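Side-chain contacts in uncharacterized protein (Paraburkholderia phytofirmans, PDB 5T11), which is a PelC-type periplasmic lipoprotein that assembles into a dodecamer and probably guides Pel polysaccharide export across the outer membrane: residues Gly131-Trp136 and Ile149-Ser154; Glu40-Asn45 and Ser143-Leu148. The protein carries 1 engineered substitution. One frame throughout, in Å; residues are numbered along the deposited sequence.

Contact 1. Residues Gly131-Trp136 and Ile149-Ser154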
loop_
_atom_site.group_PDB
_atom_site.type_symbol
_atom_site.label_atom_id
_atom_site.label_comp_id
_atom_site.label_asym_id
_atom_site.label_seq_id
_atom_site.Cartn_x
_atom_site.Cartn_y
_atom_site.Cartn_z
ATOM N N GLY B 131 -28.107 27.378 -7.168
ATOM C CA GLY B 131 -28.644 26.666 -6.023
ATOM C C GLY B 131 -27.595 25.754 -5.417
ATOM O O GLY B 131 -26.793 25.167 -6.154
ATOM N N THR B 132 -27.563 25.643 -4.088
ATOM C CA THR B 132 -26.676 24.710 -3.408
ATOM C C THR B 132 -27.466 24.018 -2.310
ATOM O O THR B 132 -28.437 24.577 -1.793
ATOM C CB THR B 132 -25.432 25.399 -2.791
ATOM O OG1 THR B 132 -25.833 26.254 -1.704
ATOM C CG2 THR B 132 -24.677 26.226 -3.834
ATOM N N ARG B 133 -27.033 22.811 -1.941
ATOM C CA ARG B 133 -27.692 22.109 -0.846
ATOM C C ARG B 133 -26.756 21.075 -0.228
ATOM O O ARG B 133 -25.927 20.469 -0.916
ATOM C CB ARG B 133 -28.991 21.433 -1.312
ATOM C CG ARG B 133 -29.781 20.796 -0.177
ATOM C CD ARG B 133 -31.143 20.338 -0.636
ATOM N NE ARG B 133 -31.976 21.466 -1.033
ATOM C CZ ARG B 133 -33.235 21.352 -1.438
ATOM N NH1 ARG B 133 -33.799 20.156 -1.495
ATOM N NH2 ARG B 133 -33.929 22.431 -1.781
ATOM N N THR B 134 -26.916 20.886 1.083
ATOM C CA THR B 134 -26.225 19.864 1.864
ATOM C C THR B 134 -27.268 18.967 2.524
ATOM O O THR B 134 -28.146 19.466 3.241
ATOM C CB THR B 134 -25.337 20.511 2.935
ATOM O OG1 THR B 134 -24.479 21.488 2.336
ATOM C CG2 THR B 134 -24.483 19.467 3.649
ATOM N N GLY B 135 -27.166 17.650 2.298
ATOM C CA GLY B 135 -28.021 16.684 2.972
ATOM C C GLY B 135 -27.458 16.298 4.331
ATOM O O GLY B 135 -26.438 16.823 4.777
ATOM N N TRP B 136 -28.160 15.402 5.034
ATOM C CA TRP B 136 -27.521 14.836 6.219
ATOM C C TRP B 136 -26.827 13.529 5.825
ATOM O O TRP B 136 -26.878 13.094 4.676
ATOM C CB TRP B 136 -28.495 14.622 7.390
ATOM C CG TRP B 136 -27.767 14.138 8.732
ATOM C CD1 TRP B 136 -26.952 14.882 9.573
ATOM C CD2 TRP B 136 -27.796 12.816 9.302
ATOM N NE1 TRP B 136 -26.503 14.103 10.622
ATOM C CE2 TRP B 136 -27.010 12.836 10.476
ATOM C CE3 TRP B 136 -28.416 11.620 8.936
ATOM C CZ2 TRP B 136 -26.825 11.698 11.264
ATOM C CZ3 TRP B 136 -28.237 10.502 9.732
ATOM C CH2 TRP B 136 -27.452 10.551 10.883
ATOM N N ILE B 149 -32.708 20.836 -7.836
ATOM C CA ILE B 149 -32.962 21.307 -9.188
ATOM C C ILE B 149 -34.437 21.647 -9.364
ATOM O O ILE B 149 -34.783 22.650 -10.006
ATOM C CB ILE B 149 -32.475 20.259 -10.199
ATOM C CG1 ILE B 149 -30.948 20.272 -10.227
ATOM C CG2 ILE B 149 -33.058 20.538 -11.598
ATOM C CD1 ILE B 149 -30.317 18.988 -10.703
ATOM N N ALA B 150 -35.327 20.848 -8.763
ATOM C CA ALA B 150 -36.752 21.179 -8.785
ATOM C C ALA B 150 -36.999 22.553 -8.175
ATOM O O ALA B 150 -37.746 23.368 -8.732
ATOM C CB ALA B 150 -37.566 20.109 -8.052
ATOM N N LYS B 151 -36.359 22.834 -7.035
ATOM C CA LYS B 151 -36.505 24.148 -6.405
ATOM C C LYS B 151 -35.936 25.247 -7.305
ATOM O O LYS B 151 -36.604 26.255 -7.581
ATOM C CB LYS B 151 -35.809 24.131 -5.032
ATOM C CG LYS B 151 -35.943 25.396 -4.193
ATOM C CD LYS B 151 -37.390 25.615 -3.755
ATOM C CE LYS B 151 -37.542 26.806 -2.808
ATOM N NZ LYS B 151 -38.974 27.189 -2.675
ATOM N N VAL B 152 -34.708 25.045 -7.801
ATOM C CA VAL B 152 -34.015 26.066 -8.584
ATOM C C VAL B 152 -34.797 26.413 -9.852
ATOM O O VAL B 152 -34.880 27.584 -10.246
ATOM C CB VAL B 152 -32.586 25.594 -8.919
ATOM C CG1 VAL B 152 -31.971 26.473 -10.001
ATOM C CG2 VAL B 152 -31.704 25.581 -7.659
ATOM N N LEU B 153 -35.359 25.410 -10.519
ATOM C CA LEU B 153 -36.067 25.612 -11.779
ATOM C C LEU B 153 -37.553 25.900 -11.595
ATOM O O LEU B 153 -38.282 26.023 -12.591
ATOM C CB LEU B 153 -35.889 24.390 -12.690
ATOM C CG LEU B 153 -34.451 24.054 -13.119
ATOM C CD1 LEU B 153 -34.435 22.880 -14.108
ATOM C CD2 LEU B 153 -33.737 25.275 -13.715
ATOM N N SER B 154 -38.020 26.023 -10.352
ATOM C CA SER B 154 -39.437 26.294 -10.127
ATOM C C SER B 154 -39.961 27.565 -10.806
ATOM O O SER B 154 -41.144 27.565 -11.190
ATOM C CB SER B 154 -39.732 26.344 -8.621
ATOM O OG SER B 154 -39.171 27.496 -8.024
#

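Contact 2. Residues Glu40-Asn45 and Ser143-Leu148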
loop_
_atom_site.group_PDB
_atom_site.type_symbol
_atom_site.label_atom_id
_atom_site.label_comp_id
_atom_site.label_asym_id
_atom_site.label_seq_id
_atom_site.Cartn_x
_atom_site.Cartn_y
_atom_site.Cartn_z
ATOM N N GLU B 40 -28.618 17.323 -16.578
ATOM C CA GLU B 40 -29.422 17.569 -17.775
ATOM C C GLU B 40 -30.704 16.742 -17.748
ATOM O O GLU B 40 -31.792 17.256 -18.030
ATOM C CB GLU B 40 -28.625 17.239 -19.037
ATOM C CG GLU B 40 -27.539 18.215 -19.405
ATOM C CD GLU B 40 -26.533 17.604 -20.375
ATOM O OE1 GLU B 40 -26.717 16.422 -20.739
ATOM O OE2 GLU B 40 -25.562 18.298 -20.765
ATOM N N SER B 41 -30.583 15.449 -17.421
ATOM C CA SER B 41 -31.742 14.560 -17.380
ATOM C C SER B 41 -32.724 14.982 -16.299
ATOM O O SER B 41 -33.937 15.047 -16.536
ATOM C CB SER B 41 -31.299 13.113 -17.146
ATOM O OG SER B 41 -30.550 12.649 -18.247
ATOM N N ILE B 42 -32.221 15.238 -15.090
ATOM C CA ILE B 42 -33.105 15.691 -14.021
ATOM C C ILE B 42 -33.756 17.010 -14.415
ATOM O O ILE B 42 -34.966 17.200 -14.232
ATOM C CB ILE B 42 -32.336 15.804 -12.688
ATOM C CG1 ILE B 42 -31.881 14.430 -12.212
ATOM C CG2 ILE B 42 -33.227 16.456 -11.608
ATOM C CD1 ILE B 42 -30.716 14.479 -11.167
ATOM N N ALA B 43 -32.978 17.922 -15.014
ATOM C CA ALA B 43 -33.521 19.237 -15.348
ATOM C C ALA B 43 -34.594 19.129 -16.419
ATOM O O ALA B 43 -35.636 19.796 -16.329
ATOM C CB ALA B 43 -32.411 20.187 -15.806
ATOM N N ALA B 44 -34.362 18.286 -17.435
ATOM C CA ALA B 44 -35.360 18.096 -18.482
ATOM C C ALA B 44 -36.678 17.601 -17.899
ATOM O O ALA B 44 -37.752 18.132 -18.224
ATOM C CB ALA B 44 -34.844 17.125 -19.548
ATOM N N ASN B 45 -36.618 16.584 -17.028
ATOM C CA ASN B 45 -37.848 16.064 -16.434
ATOM C C ASN B 45 -38.514 17.104 -15.534
ATOM O O ASN B 45 -39.746 17.192 -15.494
ATOM C CB ASN B 45 -37.572 14.771 -15.667
ATOM C CG ASN B 45 -37.690 13.524 -16.552
ATOM O OD1 ASN B 45 -37.701 13.615 -17.787
ATOM N ND2 ASN B 45 -37.792 12.353 -15.920
ATOM N N SER B 143 -31.203 12.077 -4.416
ATOM C CA SER B 143 -32.357 12.727 -3.792
ATOM C C SER B 143 -32.101 14.216 -3.583
ATOM O O SER B 143 -32.956 15.056 -3.889
ATOM C CB SER B 143 -32.703 12.061 -2.461
ATOM O OG SER B 143 -33.362 10.825 -2.659
ATOM N N VAL B 144 -30.919 14.565 -3.062
ATOM C CA VAL B 144 -30.600 15.970 -2.842
ATOM C C VAL B 144 -30.554 16.724 -4.170
ATOM O O VAL B 144 -31.123 17.812 -4.306
ATOM C CB VAL B 144 -29.282 16.107 -2.060
ATOM C CG1 VAL B 144 -28.817 17.543 -2.080
ATOM C CG2 VAL B 144 -29.479 15.648 -0.614
ATOM N N ALA B 145 -29.875 16.159 -5.166
ATOM C CA ALA B 145 -29.773 16.839 -6.456
ATOM C C ALA B 145 -31.147 17.048 -7.102
ATOM O O ALA B 145 -31.426 18.122 -7.655
ATOM C CB ALA B 145 -28.858 16.044 -7.386
ATOM N N THR B 146 -32.018 16.035 -7.050
ATOM C CA THR B 146 -33.306 16.157 -7.723
ATOM C C THR B 146 -34.181 17.188 -7.020
ATOM O O THR B 146 -34.798 18.044 -7.665
ATOM C CB THR B 146 -34.018 14.802 -7.783
ATOM O OG1 THR B 146 -34.147 14.281 -6.452
ATOM C CG2 THR B 146 -33.238 13.808 -8.661
ATOM N N SER B 147 -34.238 17.115 -5.690
ATOM C CA SER B 147 -34.993 18.085 -4.903
ATOM C C SER B 147 -34.505 19.512 -5.150
ATOM O O SER B 147 -35.314 20.445 -5.243
ATOM C CB SER B 147 -34.885 17.719 -3.420
ATOM O OG SER B 147 -35.727 18.502 -2.600
ATOM N N LEU B 148 -33.183 19.703 -5.279
ATOM C CA LEU B 148 -32.636 21.053 -5.414
ATOM C C LEU B 148 -32.912 21.637 -6.797
ATOM O O LEU B 148 -33.283 22.813 -6.927
ATOM C CB LEU B 148 -31.129 21.044 -5.147
ATOM C CG LEU B 148 -30.401 22.359 -5.458
ATOM C CD1 LEU B 148 -30.859 23.473 -4.505
ATOM C CD2 LEU B 148 -28.856 22.206 -5.401
#

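Contact 1. Residues Gly131-Trp136 and Ile149-Ser154
Gly131, near the end of strand 125-134, and Val152, in the last turn of helix 141-152, bring their backbones to 6.0 Å between CA atoms. The fold is a layer of helices on a mixed beta-sheet, and helix 141-152, which follows strand 125-134, comes back over the face of that sheet. The touching is done by Val152 CG2, which rests on Gly131 CA at 3.6 Å. Since the glycine carries no side chain, the methyl lies directly against the strand backbone. Val7, Ala129 and Phe115 touch the same valine, which is buried.

Two residues on, Arg133 also rises toward the helix, CG anti to the backbone N (chi1 -175°) and the chain bent only at chi3. Its NH1 is hydrogen-bonded to Ser147 OG, while NH2 lies 4.1 Å from Lys151 CB in a looser contact. The lysine chain crosses the arginine at about a right angle and leads its amino group away, with NZ 7.0 Å from Arg133 NH2. Thr132 points to the opposite face, where OG1 bonds Ser143 OG of a neighbouring subunit. In the last turn, Lys151 O accepts from both Ser154 N and Ser154 OG, the hydroxyl at 2.9 Å and in the carbonyl plane.

Contact 2. Residues Glu40-Asn45 and Ser143-Leu148
Ile42 of helix 35-49 and Thr146 of helix 141-152 meet where these two helices pack side by side on one face of the mixed sheet, in the helical layer of what is probably an alpha+beta fold of the LpoB family. Thr146 CG2 is the centre of the contact: it lies 3.6 Å from Ile42 CD1 and is also touched by Ile42 CG1, at 3.9 Å, and by Ile42 CG2. The isoleucine thus presents both its branches to one methyl group, and its CG2 reaches farther in, to 3.9 Å from Thr146 CA. The two side chains cross at about a right angle. A looser apolar contact joins Ile42 CD1 to Ala145 CB at 4.5 Å. The helices come near each other here, Ile42 CA lying 6.3 Å from Thr146 CA.

The torsions sort the threonine's two branches. At chi1 56° its methyl stands anti to the carbonyl carbon and faces Ile42, whereas the hydroxyl sits between N and C and turns back onto its own helix.

One shell out, Trp99 of strand 90-99 touches both Ile42 and Ala145, and Val111 of strand 109-119 lies against Ala145 and Leu148, so these two strands cover the sheet-facing side of the contact. Thr132 of a neighbouring subunit touches Thr146, and Thr130 OG1 of that subunit is hydrogen-bonded to Asn45 ND2. Within the helix, Thr146 OG1 lies 2.9 Å from Ser143 O, with Ser142 O also near enough to compete for its single proton.

Overall arrangement
From the N terminus, helix 35-49 supplies the first half of contact 2 early in the chain, and its partner arrives only after the 97 residues that hold most of the sheet. Before that, strand 125-134 opens contact 1; 12 residues separate its two segments, most of them in helix 141-152 itself. Because segment 131-136 falls between the halves of contact 2, and 149-154 after them, the two contacts cross. Helix 141-152 serves both, its middle turns against helix 35-49 and its last turn on strand 125-134. They also touch directly: Leu148 CD2 packs on Gly131 O at 3.7 Å, and Leu153 CD1 on Ala43 CB at 3.8 Å.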